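Local coordinates for IPT/TIG domain-containing protein BACOVA_02650 (Bacteroides ovatus, PDB 5E7H) that probably mediates the capture of xyloglucan at the bacterial cell surface before its transport into the periplasm, this chain carrying an IPT/TIG domain and the xyloglucan-binding domain, at residues 88-93 and 232-237; 121-126 and 137-142; 160-165 and 179-184; 170-175 and 248-253; 191-196 and 200-205. All coordinates share one frame; numbering follows the deposited sequence.

Contact 1: 88-93 and 232-237. With NA (sodium ion), chain I; FMT (formic acid), chain F.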
# COMPACT_ATOMS: atom_id res chain seq x y z
N ASN A 88 3.60 -11.25 2.95
CA ASN A 88 2.31 -10.74 3.40
C ASN A 88 1.41 -10.26 2.25
O ASN A 88 0.26 -9.89 2.48
CB ASN A 88 2.52 -9.55 4.37
CG ASN A 88 3.16 -9.95 5.67
OD1 ASN A 88 4.38 -10.04 5.75
ND2 ASN A 88 2.35 -10.19 6.69
N VAL A 89 1.93 -10.25 1.02
CA VAL A 89 1.15 -9.82 -0.13
C VAL A 89 0.11 -10.89 -0.44
O VAL A 89 0.42 -12.08 -0.50
CB VAL A 89 2.06 -9.58 -1.35
CG1 VAL A 89 1.27 -9.26 -2.61
CG2 VAL A 89 3.02 -8.43 -1.04
N ILE A 90 -1.14 -10.43 -0.62
CA ILE A 90 -2.26 -11.31 -0.92
C ILE A 90 -2.75 -11.16 -2.37
O ILE A 90 -3.47 -12.02 -2.85
CB ILE A 90 -3.42 -11.07 0.07
CG1 ILE A 90 -3.96 -9.64 -0.01
CG2 ILE A 90 -2.97 -11.42 1.50
CD1 ILE A 90 -5.28 -9.45 0.67
N LEU A 91 -2.36 -10.08 -3.05
CA LEU A 91 -2.83 -9.82 -4.41
C LEU A 91 -1.91 -8.81 -5.08
O LEU A 91 -1.84 -7.67 -4.63
CB LEU A 91 -4.28 -9.32 -4.41
CG LEU A 91 -4.88 -8.99 -5.78
CD1 LEU A 91 -4.97 -10.18 -6.67
CD2 LEU A 91 -6.25 -8.39 -5.57
N ASN A 92 -1.23 -9.23 -6.15
CA ASN A 92 -0.41 -8.28 -6.93
C ASN A 92 -0.62 -8.36 -8.44
O ASN A 92 0.02 -7.60 -9.16
CB ASN A 92 1.08 -8.44 -6.59
CG ASN A 92 1.66 -9.77 -7.02
OD1 ASN A 92 1.07 -10.52 -7.79
ND2 ASN A 92 2.87 -10.05 -6.54
N TYR A 93 -1.51 -9.24 -8.88
CA TYR A 93 -1.85 -9.40 -10.31
C TYR A 93 -0.65 -9.85 -11.15
O TYR A 93 -0.67 -9.75 -12.40
CB TYR A 93 -2.45 -8.10 -10.84
CG TYR A 93 -3.76 -7.74 -10.15
CD1 TYR A 93 -4.91 -8.49 -10.37
CD2 TYR A 93 -3.84 -6.64 -9.33
CE1 TYR A 93 -6.11 -8.17 -9.76
CE2 TYR A 93 -5.05 -6.32 -8.67
CZ TYR A 93 -6.18 -7.08 -8.92
OH TYR A 93 -7.38 -6.75 -8.32
N THR A 232 -11.78 -17.11 -1.23
CA THR A 232 -10.63 -16.28 -1.56
C THR A 232 -11.02 -14.96 -2.22
O THR A 232 -10.16 -14.25 -2.73
CB THR A 232 -9.64 -17.02 -2.45
OG1 THR A 232 -10.33 -17.68 -3.49
CG2 THR A 232 -8.88 -18.08 -1.63
N HIS A 233 -12.30 -14.60 -2.15
CA HIS A 233 -12.73 -13.31 -2.71
C HIS A 233 -12.11 -12.10 -2.04
O HIS A 233 -12.15 -11.95 -0.82
CB HIS A 233 -14.25 -13.20 -2.59
CG HIS A 233 -14.79 -11.84 -2.89
ND1 HIS A 233 -15.51 -11.11 -1.98
CD2 HIS A 233 -14.76 -11.10 -4.03
CE1 HIS A 233 -15.89 -9.97 -2.53
NE2 HIS A 233 -15.44 -9.94 -3.77
N ILE A 234 -11.56 -11.21 -2.87
CA ILE A 234 -11.34 -9.82 -2.48
C ILE A 234 -11.87 -9.01 -3.65
O ILE A 234 -11.59 -9.33 -4.81
CB ILE A 234 -9.86 -9.50 -2.16
CG1 ILE A 234 -9.70 -8.03 -1.79
CG2 ILE A 234 -8.94 -9.88 -3.32
CD1 ILE A 234 -8.32 -7.67 -1.27
N GLY A 235 -12.62 -7.96 -3.34
CA GLY A 235 -13.24 -7.14 -4.38
C GLY A 235 -13.00 -5.67 -4.10
O GLY A 235 -13.05 -5.22 -2.96
N VAL A 236 -12.70 -4.93 -5.17
CA VAL A 236 -12.53 -3.48 -5.13
C VAL A 236 -13.55 -2.89 -6.10
O VAL A 236 -13.55 -3.20 -7.29
CB VAL A 236 -11.10 -3.06 -5.50
CG1 VAL A 236 -10.95 -1.54 -5.55
CG2 VAL A 236 -10.09 -3.67 -4.52
N TYR A 237 -14.46 -2.06 -5.59
CA TYR A 237 -15.60 -1.59 -6.39
C TYR A 237 -15.69 -0.08 -6.33
O TYR A 237 -15.72 0.49 -5.25
CB TYR A 237 -16.92 -2.18 -5.89
CG TYR A 237 -16.94 -3.68 -5.70
CD1 TYR A 237 -16.39 -4.25 -4.56
CD2 TYR A 237 -17.53 -4.51 -6.64
CE1 TYR A 237 -16.42 -5.60 -4.37
CE2 TYR A 237 -17.55 -5.88 -6.47
CZ TYR A 237 -17.00 -6.41 -5.32
OH TYR A 237 -17.01 -7.78 -5.12
NA NA I . 2.11 -5.78 -9.27
C FMT F . 5.81 -11.64 -7.55
O1 FMT F . 6.27 -10.63 -8.15
O2 FMT F . 4.73 -12.16 -7.94
O HOH W 1 3.87 -6.10 -7.35
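I234 meets I90 and L91 through two different branches, and every cross-contact here is apolar. Its CD1 lies 4.0 Å from I90 CD1, the side chains crossing at about a right angle, while its CG2 sits 3.8 Å from L91 CD2. With CG1 of I234 anti to the backbone N (chi1 179°), the ethyl arm carries CD1 to I90 and CG2 is left for L91. L91 also uses its other methyl: CD1 stands 3.8 Å above one face of the Y93 ring, offset toward its rim.

The polar bonds are made beside the apolar contact, not across it. H233 NE2 and Y237 OH share a hydrogen bond of 3.0 Å. N92 ND2 donates over 3.1 Å to O2 of a formate probably left from crystallisation. N92 O coordinates sodium at 2.8 Å, a site completed by water and by N119, T121 and D253.

The chemistry thus divides: aliphatic branches fill the interior between strands 89-91 and 233-240, whereas the loop residue just after L91 lends its carbonyl oxygen to the ion.

Contact 2: 121-126 and 137-142. With NA (sodium ion), chain I.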
# COMPACT_ATOMS: atom_id res chain seq x y z
N THR A 121 2.44 -5.42 -12.96
CA THR A 121 1.05 -5.11 -13.27
C THR A 121 0.32 -4.51 -12.09
O THR A 121 0.41 -5.00 -10.98
CB THR A 121 0.33 -6.37 -13.70
OG1 THR A 121 1.05 -6.98 -14.78
CG2 THR A 121 -1.08 -6.06 -14.16
N CYS A 122 -0.46 -3.46 -12.33
CA CYS A 122 -1.33 -2.89 -11.32
C CYS A 122 -2.75 -2.79 -11.85
O CYS A 122 -2.98 -2.81 -13.07
CB CYS A 122 -0.84 -1.53 -10.82
SG CYS A 122 -0.73 -0.22 -12.04
N LEU A 123 -3.70 -2.72 -10.92
CA LEU A 123 -5.12 -2.53 -11.22
C LEU A 123 -5.41 -1.08 -11.50
O LEU A 123 -4.98 -0.22 -10.74
CB LEU A 123 -5.96 -2.99 -10.02
CG LEU A 123 -7.45 -2.61 -10.00
CD1 LEU A 123 -8.19 -3.32 -11.11
CD2 LEU A 123 -8.07 -2.91 -8.66
N GLY A 124 -6.13 -0.81 -12.58
CA GLY A 124 -6.59 0.53 -12.87
C GLY A 124 -8.10 0.63 -12.81
O GLY A 124 -8.82 -0.20 -13.39
N ILE A 125 -8.56 1.66 -12.11
CA ILE A 125 -9.96 2.06 -12.15
C ILE A 125 -9.94 3.48 -12.70
O ILE A 125 -9.60 4.42 -11.98
CB ILE A 125 -10.61 2.00 -10.78
CG1 ILE A 125 -10.57 0.58 -10.20
CG2 ILE A 125 -12.06 2.53 -10.82
CD1 ILE A 125 -11.43 -0.40 -10.85
N THR A 126 -10.25 3.63 -13.98
CA THR A 126 -10.07 4.90 -14.66
C THR A 126 -11.26 5.18 -15.55
O THR A 126 -11.91 4.26 -16.06
CB THR A 126 -8.79 4.92 -15.51
OG1 THR A 126 -9.00 4.18 -16.73
CG2 THR A 126 -7.60 4.36 -14.75
N LYS A 137 -17.24 0.47 -12.14
CA LYS A 137 -16.03 -0.29 -12.44
C LYS A 137 -15.56 -1.00 -11.19
O LYS A 137 -15.72 -0.51 -10.07
CB LYS A 137 -14.92 0.61 -13.02
CG LYS A 137 -15.23 1.02 -14.46
CD LYS A 137 -14.07 1.67 -15.20
CE LYS A 137 -14.52 1.95 -16.64
NZ LYS A 137 -13.38 2.45 -17.46
N GLN A 138 -14.99 -2.19 -11.39
CA GLN A 138 -14.64 -3.03 -10.25
C GLN A 138 -13.74 -4.18 -10.67
O GLN A 138 -13.64 -4.50 -11.86
CB GLN A 138 -15.93 -3.58 -9.59
CG GLN A 138 -16.77 -4.52 -10.48
CD GLN A 138 -17.45 -3.84 -11.66
OE1 GLN A 138 -17.33 -4.29 -12.80
NE2 GLN A 138 -18.24 -2.82 -11.37
N SER A 139 -13.10 -4.79 -9.69
CA SER A 139 -12.41 -6.06 -9.88
C SER A 139 -12.81 -7.03 -8.78
O SER A 139 -12.60 -6.73 -7.60
CB SER A 139 -10.91 -5.87 -9.89
OG SER A 139 -10.23 -7.11 -9.86
N TYR A 140 -13.38 -8.15 -9.19
CA TYR A 140 -13.60 -9.31 -8.32
C TYR A 140 -12.39 -10.19 -8.51
O TYR A 140 -12.18 -10.72 -9.61
CB TYR A 140 -14.90 -10.02 -8.69
CG TYR A 140 -15.29 -11.17 -7.77
CD1 TYR A 140 -14.54 -12.33 -7.72
CD2 TYR A 140 -16.45 -11.10 -7.02
CE1 TYR A 140 -14.91 -13.39 -6.89
CE2 TYR A 140 -16.84 -12.16 -6.20
CZ TYR A 140 -16.06 -13.28 -6.15
OH TYR A 140 -16.42 -14.34 -5.33
N SER A 141 -11.60 -10.35 -7.46
CA SER A 141 -10.35 -11.11 -7.54
C SER A 141 -10.31 -12.26 -6.55
O SER A 141 -11.15 -12.35 -5.66
CB SER A 141 -9.14 -10.17 -7.29
OG SER A 141 -8.98 -9.23 -8.33
N ASN A 142 -9.34 -13.15 -6.75
CA ASN A 142 -9.02 -14.21 -5.81
C ASN A 142 -7.71 -13.85 -5.16
O ASN A 142 -6.72 -13.57 -5.83
CB ASN A 142 -8.91 -15.57 -6.50
CG ASN A 142 -10.25 -16.25 -6.68
OD1 ASN A 142 -11.07 -16.31 -5.76
ND2 ASN A 142 -10.49 -16.76 -7.86
NA NA I . 2.11 -5.78 -9.27
O HOH W 1 3.87 -6.10 -7.35
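Facing strands of a beta-sandwich form this contact, L123 and I125 of one sheet meeting K137, Q138 and S139 of the other. The strand axes approach to 7.6 Å and run 156° apart, hence roughly antiparallel, but they are joined by side chains and not by a backbone ladder. L123 CD1 rests 3.9 Å from S139 CB. I125 covers the opposite strand with two branches: CG2 lies 4.1 Å from K137 CB, and CD1 reaches the backbone, 4.0 Å from Q138 N. The side chains of I125 and K137 run alongside in opposite senses.

Beyond CG the K137 chain is extended, which carries NZ to T126 O at 2.7 Å. The C=O...N angle of 173° puts the ammonium almost straight ahead of the carbonyl, so one charged bond ties the sheets at this end. The hydroxyl of S139 is engaged by H99 and Y93. At the other end, T121 O binds sodium at 2.5 Å.

Strand 121-126 lies between strands 105-108 and 246-259 in its sheet, and strand 133-142 between 98-101 and 233-240 in the other; C104 packs on both L123 and I125.

Contact 3: 160-165 and 179-184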
# COMPACT_ATOMS: atom_id res chain seq x y z
N LEU A 160 -4.60 -6.63 13.04
CA LEU A 160 -4.13 -6.68 11.65
C LEU A 160 -4.62 -5.48 10.85
O LEU A 160 -5.68 -4.92 11.13
CB LEU A 160 -4.60 -7.99 10.98
CG LEU A 160 -4.09 -9.27 11.64
CD1 LEU A 160 -4.75 -10.48 11.00
CD2 LEU A 160 -2.57 -9.38 11.53
N LYS A 161 -3.88 -5.13 9.80
CA LYS A 161 -4.32 -4.10 8.88
C LYS A 161 -4.14 -4.54 7.44
O LYS A 161 -3.28 -5.37 7.12
CB LYS A 161 -3.57 -2.77 9.14
CG LYS A 161 -2.09 -2.84 9.13
CD LYS A 161 -1.49 -1.52 9.64
CE LYS A 161 0.00 -1.60 9.60
NZ LYS A 161 0.63 -0.31 10.06
N LEU A 162 -4.98 -3.99 6.58
CA LEU A 162 -4.85 -4.14 5.13
C LEU A 162 -4.11 -2.93 4.61
O LEU A 162 -4.54 -1.80 4.84
CB LEU A 162 -6.22 -4.23 4.47
CG LEU A 162 -6.23 -4.30 2.95
CD1 LEU A 162 -5.67 -5.63 2.46
CD2 LEU A 162 -7.63 -4.08 2.43
N GLN A 163 -3.01 -3.17 3.91
CA GLN A 163 -2.23 -2.12 3.26
C GLN A 163 -2.25 -2.36 1.77
O GLN A 163 -2.35 -3.50 1.31
CB GLN A 163 -0.78 -2.10 3.74
CG GLN A 163 -0.54 -1.71 5.14
CD GLN A 163 0.95 -1.67 5.44
OE1 GLN A 163 1.75 -2.41 4.84
NE2 GLN A 163 1.33 -0.82 6.36
N PHE A 164 -2.06 -1.29 1.01
CA PHE A 164 -1.90 -1.42 -0.44
C PHE A 164 -1.29 -0.14 -0.93
O PHE A 164 -1.35 0.87 -0.25
CB PHE A 164 -3.23 -1.71 -1.17
CG PHE A 164 -4.36 -0.77 -0.83
CD1 PHE A 164 -5.20 -1.01 0.26
CD2 PHE A 164 -4.62 0.35 -1.62
CE1 PHE A 164 -6.25 -0.14 0.57
CE2 PHE A 164 -5.67 1.20 -1.32
CZ PHE A 164 -6.47 0.96 -0.23
N GLU A 165 -0.73 -0.19 -2.12
CA GLU A 165 -0.21 1.01 -2.76
C GLU A 165 -1.29 1.54 -3.67
O GLU A 165 -2.02 0.77 -4.30
CB GLU A 165 1.05 0.70 -3.54
CG GLU A 165 2.24 1.56 -3.16
CD GLU A 165 2.70 1.39 -1.72
OE1 GLU A 165 3.47 2.24 -1.25
OE2 GLU A 165 2.33 0.39 -1.08
N ILE A 179 -14.20 -1.96 -0.47
CA ILE A 179 -13.32 -3.12 -0.42
C ILE A 179 -14.03 -4.20 0.41
O ILE A 179 -14.44 -3.96 1.56
CB ILE A 179 -11.95 -2.80 0.19
CG1 ILE A 179 -11.25 -1.70 -0.63
CG2 ILE A 179 -11.10 -4.06 0.24
CD1 ILE A 179 -9.88 -1.24 -0.06
N ALA A 180 -14.21 -5.37 -0.19
CA ALA A 180 -14.93 -6.48 0.44
C ALA A 180 -14.06 -7.73 0.37
O ALA A 180 -13.27 -7.89 -0.57
CB ALA A 180 -16.25 -6.73 -0.24
N MET A 181 -14.20 -8.61 1.35
CA MET A 181 -13.53 -9.90 1.35
C MET A 181 -14.51 -11.03 1.68
O MET A 181 -15.46 -10.85 2.46
CB MET A 181 -12.39 -9.91 2.36
CG MET A 181 -11.22 -9.03 1.99
SD MET A 181 -10.02 -9.04 3.32
CE MET A 181 -8.79 -7.97 2.61
N CYS A 182 -14.26 -12.19 1.09
CA CYS A 182 -15.00 -13.43 1.38
C CYS A 182 -16.50 -13.34 1.13
O CYS A 182 -17.30 -14.05 1.75
CB CYS A 182 -14.77 -13.88 2.82
SG CYS A 182 -13.04 -14.08 3.25
N GLU A 183 -16.87 -12.46 0.21
CA GLU A 183 -18.26 -12.18 -0.12
C GLU A 183 -19.08 -11.79 1.10
O GLU A 183 -20.31 -11.93 1.11
CB GLU A 183 -18.90 -13.38 -0.85
CG GLU A 183 -18.31 -13.56 -2.24
CD GLU A 183 -19.14 -14.45 -3.14
OE1 GLU A 183 -20.34 -14.65 -2.86
OE2 GLU A 183 -18.58 -14.95 -4.13
N ASN A 184 -18.42 -11.26 2.13
CA ASN A 184 -19.15 -10.76 3.29
C ASN A 184 -19.38 -9.27 3.13
O ASN A 184 -18.68 -8.45 3.68
CB ASN A 184 -18.41 -11.05 4.60
CG ASN A 184 -19.25 -10.69 5.81
OD1 ASN A 184 -20.39 -10.23 5.66
ND2 ASN A 184 -18.72 -10.91 7.01
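M181 O accepts a hydrogen bond from N184 N over 3.0 Å, closing a type I' beta turn at the end of strand 176-181, while the M181 side chain turns to L162 across the interior of the beta-sandwich. The two strands belong to opposite sheets: their axes come no closer than 11.5 Å and cross at 127°, a spacing that side chains alone can span.

Four of them do so. M181 is extended beyond CG, and its CE arrives tip to tip with L162, 3.9 Å from CD1 and 4.1 Å from CD2. The leucine can receive it because CG is anti to the backbone N (chi1 176°), sending both methyls across the gap; CD2 then also reaches I179 CG2 at 4.1 Å, again end against end. The buried cluster is thus linked through L162 on one side, and through I179 on the other.

F164 supplies the remaining partner, and its ring also meets that of F255, planes about 30° apart. Helix 223-227 packs F226 against M181. I179, coming from the opposite direction, places CD1 obliquely against the phenyl ring of F164, 3.8 Å from CE1 and 4.1 Å from CZ.

Contact 4: 170-175 and 248-253. With NA (sodium ion), chain I.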
# COMPACT_ATOMS: atom_id res chain seq x y z
N GLU A 170 -5.61 12.79 -9.83
CA GLU A 170 -6.16 14.09 -9.41
C GLU A 170 -7.23 13.83 -8.38
O GLU A 170 -7.91 12.80 -8.43
CB GLU A 170 -6.80 14.87 -10.58
CG GLU A 170 -6.03 14.91 -11.88
CD GLU A 170 -4.99 16.03 -11.94
OE1 GLU A 170 -4.75 16.68 -10.90
OE2 GLU A 170 -4.43 16.25 -13.03
N VAL A 171 -7.42 14.77 -7.46
CA VAL A 171 -8.50 14.62 -6.50
C VAL A 171 -9.83 14.68 -7.24
O VAL A 171 -9.95 15.30 -8.31
CB VAL A 171 -8.46 15.68 -5.39
CG1 VAL A 171 -7.20 15.48 -4.52
CG2 VAL A 171 -8.51 17.05 -5.97
N PHE A 172 -10.81 14.05 -6.64
CA PHE A 172 -12.16 13.97 -7.21
C PHE A 172 -13.18 14.16 -6.11
O PHE A 172 -12.89 14.02 -4.93
CB PHE A 172 -12.35 12.63 -7.93
CG PHE A 172 -11.90 11.43 -7.14
CD1 PHE A 172 -12.71 10.87 -6.16
CD2 PHE A 172 -10.66 10.84 -7.39
CE1 PHE A 172 -12.29 9.76 -5.44
CE2 PHE A 172 -10.24 9.75 -6.68
CZ PHE A 172 -11.04 9.20 -5.71
N THR A 173 -14.40 14.50 -6.52
CA THR A 173 -15.50 14.71 -5.60
C THR A 173 -16.71 13.91 -6.06
O THR A 173 -17.31 14.21 -7.10
CB THR A 173 -15.90 16.19 -5.48
OG1 THR A 173 -14.75 16.97 -5.12
CG2 THR A 173 -16.99 16.37 -4.43
N GLY A 174 -17.05 12.89 -5.28
CA GLY A 174 -18.20 12.04 -5.56
C GLY A 174 -17.81 10.58 -5.49
O GLY A 174 -18.32 9.83 -4.65
N PRO A 175 -16.89 10.15 -6.37
CA PRO A 175 -16.58 8.72 -6.42
C PRO A 175 -15.98 8.18 -5.13
O PRO A 175 -15.25 8.90 -4.43
CB PRO A 175 -15.59 8.64 -7.59
CG PRO A 175 -16.00 9.77 -8.47
CD PRO A 175 -16.37 10.87 -7.53
N ILE A 248 -12.01 9.92 -13.07
CA ILE A 248 -10.96 9.61 -12.11
C ILE A 248 -9.92 8.71 -12.77
O ILE A 248 -10.17 8.14 -13.83
CB ILE A 248 -11.52 8.94 -10.83
CG1 ILE A 248 -11.92 7.47 -11.06
CG2 ILE A 248 -12.71 9.77 -10.29
CD1 ILE A 248 -12.38 6.72 -9.81
N GLU A 249 -8.75 8.60 -12.15
CA GLU A 249 -7.70 7.72 -12.63
C GLU A 249 -6.94 7.24 -11.40
O GLU A 249 -6.15 8.00 -10.82
CB GLU A 249 -6.79 8.44 -13.63
CG GLU A 249 -5.73 7.55 -14.21
CD GLU A 249 -4.82 8.25 -15.20
OE1 GLU A 249 -4.99 9.47 -15.46
OE2 GLU A 249 -3.94 7.55 -15.73
N VAL A 250 -7.22 6.01 -11.00
CA VAL A 250 -6.70 5.46 -9.74
C VAL A 250 -6.11 4.10 -10.00
O VAL A 250 -6.72 3.27 -10.68
CB VAL A 250 -7.80 5.36 -8.67
CG1 VAL A 250 -7.24 4.86 -7.34
CG2 VAL A 250 -8.49 6.72 -8.49
N TYR A 251 -4.90 3.86 -9.47
CA TYR A 251 -4.24 2.56 -9.62
C TYR A 251 -3.97 1.96 -8.26
O TYR A 251 -3.76 2.70 -7.29
CB TYR A 251 -2.91 2.68 -10.40
CG TYR A 251 -3.11 3.29 -11.77
CD1 TYR A 251 -3.52 2.51 -12.85
CD2 TYR A 251 -3.00 4.66 -11.97
CE1 TYR A 251 -3.78 3.07 -14.08
CE2 TYR A 251 -3.24 5.23 -13.20
CZ TYR A 251 -3.64 4.43 -14.25
OH TYR A 251 -3.91 4.95 -15.50
N PHE A 252 -3.99 0.63 -8.20
CA PHE A 252 -3.76 -0.14 -6.96
C PHE A 252 -2.76 -1.26 -7.19
O PHE A 252 -2.75 -1.88 -8.25
CB PHE A 252 -5.05 -0.79 -6.44
CG PHE A 252 -6.20 0.14 -6.18
CD1 PHE A 252 -7.04 0.56 -7.21
CD2 PHE A 252 -6.48 0.55 -4.90
CE1 PHE A 252 -8.11 1.40 -6.93
CE2 PHE A 252 -7.56 1.38 -4.64
CZ PHE A 252 -8.37 1.80 -5.67
N ASP A 253 -1.95 -1.57 -6.18
CA ASP A 253 -1.09 -2.76 -6.26
C ASP A 253 -0.72 -3.26 -4.87
O ASP A 253 -0.84 -2.54 -3.87
CB ASP A 253 0.17 -2.46 -7.06
CG ASP A 253 0.79 -3.67 -7.72
OD1 ASP A 253 0.32 -4.81 -7.58
OD2 ASP A 253 1.80 -3.46 -8.43
NA NA I . 2.11 -5.78 -9.27
O HOH W 2 -8.08 11.01 -10.59
O HOH W 1 3.87 -6.10 -7.35
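F172 leans obliquely against I248 and V250. I248 CG2 sits at the root of the ring, 3.7 Å from F172 CG, and the two side chains approach at a slant. Further out, V250 CG2 is 3.9 Å from F172 CE2, the side chains now at about a right angle. The first torsion of F172 (chi1 47°) sets CG between the backbone N and the carbonyl carbon, which turns the ring toward the strand.

P175 shares the same methyl: its CG is 3.8 Å from I248 CG2, proline and isoleucine passing side by side and pointing opposite ways.

Polar links are indirect. Water 2 accepts from E170 N at 3.1 Å and from E249 N at 2.9 Å, bridging the loop to the strand. Within the strand, Y251 OH donates to E249 OE2 over 2.6 Å, OE2 accepting on its anti lone pair, away from the other carboxylate oxygen. D253 holds sodium with both carboxylate oxygens.

The loop 170-175 joins strand 160-168 to strand 176-181 and so passes from one sheet to the other, folding over strand 246-259, which pairs with 121-126 and 160-168; F177 of strand 176-181 also covers I248 and V250.

Contact 5: 191-196 and 200-205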
# COMPACT_ATOMS: atom_id res chain seq x y z
N GLY A 191 -17.56 3.59 0.99
CA GLY A 191 -17.39 5.03 0.97
C GLY A 191 -15.97 5.52 1.15
O GLY A 191 -15.74 6.66 1.59
N TYR A 192 -15.02 4.69 0.76
CA TYR A 192 -13.60 4.97 1.01
C TYR A 192 -12.98 5.82 -0.09
O TYR A 192 -13.11 5.52 -1.27
CB TYR A 192 -12.81 3.66 1.15
CG TYR A 192 -11.34 3.87 1.45
CD1 TYR A 192 -10.95 4.34 2.70
CD2 TYR A 192 -10.36 3.63 0.50
CE1 TYR A 192 -9.61 4.55 2.99
CE2 TYR A 192 -9.01 3.84 0.80
CZ TYR A 192 -8.66 4.31 2.04
OH TYR A 192 -7.34 4.56 2.35
N VAL A 193 -12.29 6.87 0.34
CA VAL A 193 -11.45 7.67 -0.55
C VAL A 193 -9.99 7.44 -0.12
O VAL A 193 -9.67 7.67 1.04
CB VAL A 193 -11.80 9.16 -0.47
CG1 VAL A 193 -10.91 9.98 -1.40
CG2 VAL A 193 -13.30 9.38 -0.81
N PRO A 194 -9.14 6.98 -1.05
CA PRO A 194 -7.73 6.72 -0.69
C PRO A 194 -7.03 7.89 -0.03
O PRO A 194 -7.10 9.01 -0.56
CB PRO A 194 -7.09 6.40 -2.03
CG PRO A 194 -8.21 5.78 -2.83
CD PRO A 194 -9.42 6.58 -2.44
N VAL A 195 -6.43 7.64 1.13
CA VAL A 195 -5.62 8.64 1.83
C VAL A 195 -4.32 7.98 2.27
O VAL A 195 -4.26 6.80 2.56
CB VAL A 195 -6.33 9.25 3.05
CG1 VAL A 195 -7.50 10.13 2.62
CG2 VAL A 195 -6.80 8.17 4.01
N SER A 196 -3.28 8.79 2.34
CA SER A 196 -1.96 8.28 2.69
C SER A 196 -1.83 7.92 4.16
O SER A 196 -2.22 8.70 5.04
CB SER A 196 -0.91 9.34 2.33
OG SER A 196 0.33 9.03 2.93
N GLY A 200 -1.86 11.40 5.84
CA GLY A 200 -3.28 11.54 6.13
C GLY A 200 -4.06 12.23 5.02
O GLY A 200 -5.27 12.43 5.16
N LYS A 201 -3.39 12.59 3.93
CA LYS A 201 -4.03 13.26 2.80
C LYS A 201 -4.15 12.39 1.55
O LYS A 201 -3.41 11.42 1.39
CB LYS A 201 -3.26 14.53 2.43
CG LYS A 201 -3.36 15.64 3.48
CD LYS A 201 -2.04 15.86 4.21
CE LYS A 201 -1.20 16.93 3.53
NZ LYS A 201 -1.64 18.31 3.87
N THR A 202 -5.08 12.73 0.66
CA THR A 202 -5.11 12.11 -0.67
C THR A 202 -4.00 12.71 -1.52
O THR A 202 -4.17 13.76 -2.14
CB THR A 202 -6.47 12.28 -1.37
OG1 THR A 202 -7.49 11.73 -0.54
CG2 THR A 202 -6.48 11.57 -2.72
N GLU A 203 -2.84 12.06 -1.52
CA GLU A 203 -1.72 12.53 -2.34
C GLU A 203 -2.07 12.28 -3.79
O GLU A 203 -2.77 11.30 -4.10
CB GLU A 203 -0.42 11.81 -1.96
CG GLU A 203 -0.04 11.98 -0.49
CD GLU A 203 0.36 13.40 -0.13
OE1 GLU A 203 0.20 13.78 1.06
OE2 GLU A 203 0.81 14.15 -1.02
N THR A 204 -1.61 13.15 -4.67
CA THR A 204 -1.85 12.98 -6.10
C THR A 204 -0.56 13.00 -6.90
O THR A 204 0.44 13.61 -6.50
CB THR A 204 -2.77 14.07 -6.65
OG1 THR A 204 -2.19 15.36 -6.43
CG2 THR A 204 -4.15 14.00 -5.96
N GLY A 205 -0.58 12.29 -8.02
CA GLY A 205 0.52 12.31 -8.96
C GLY A 205 1.70 11.49 -8.53
O GLY A 205 2.78 11.60 -9.14
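T202 sets its whole side chain against the carbonyl of P194, though only OG1 bonds to it. CB lies 3.4 Å from P194 O. From there OG1, beside the backbone N and anti to the carbonyl carbon (chi1 -57°), donates to P194 O over 2.7 Å, tilted 18° from the carbonyl plane. The same hydroxyl is flanked by V195 CG1 at 3.5 Å and V193 CG1 at 3.9 Å, both valines crossing T202 at about a right angle. The methyl CG2 also stays 3.4 Å from P194 O.

Two backbone bonds close the loop beyond: S196 N donates to K201 O over 2.8 Å, and G200 N to S196 O over 2.8 Å. G200 has a positive phi, which favours glycine. S196 CB packs 4.0 Å from E203 CG, while E203 OE1 is hydrogen-bonded to T199 OG1.

S196 OG accepts from T199 N and also from F198 N, the latter bond forming an ST turn, within the connection from strand 189-192 to strand 207-213.

In the fold
All five contacts lie in the xyloglucan-binding domain. Contacts 1 to 4 bring together its two antiparallel sheets, or the loop that passes between them, whereas contact 5 orders a connecting loop. Along the chain, contacts 2, 3 and 5 follow in series inside the span closed by contact 1, and contact 4 crosses contacts 1 and 3. The centres of contacts 1 and 3 are 7 Å apart, on neighbouring strands 233-240 and 176-181; contacts 4 and 5 are 9 Å apart, contacts 1 and 5 as much as 19 Å. Contacts 1, 2 and 4 each contribute to one sodium site, so this ion joins chain segments remote in sequence.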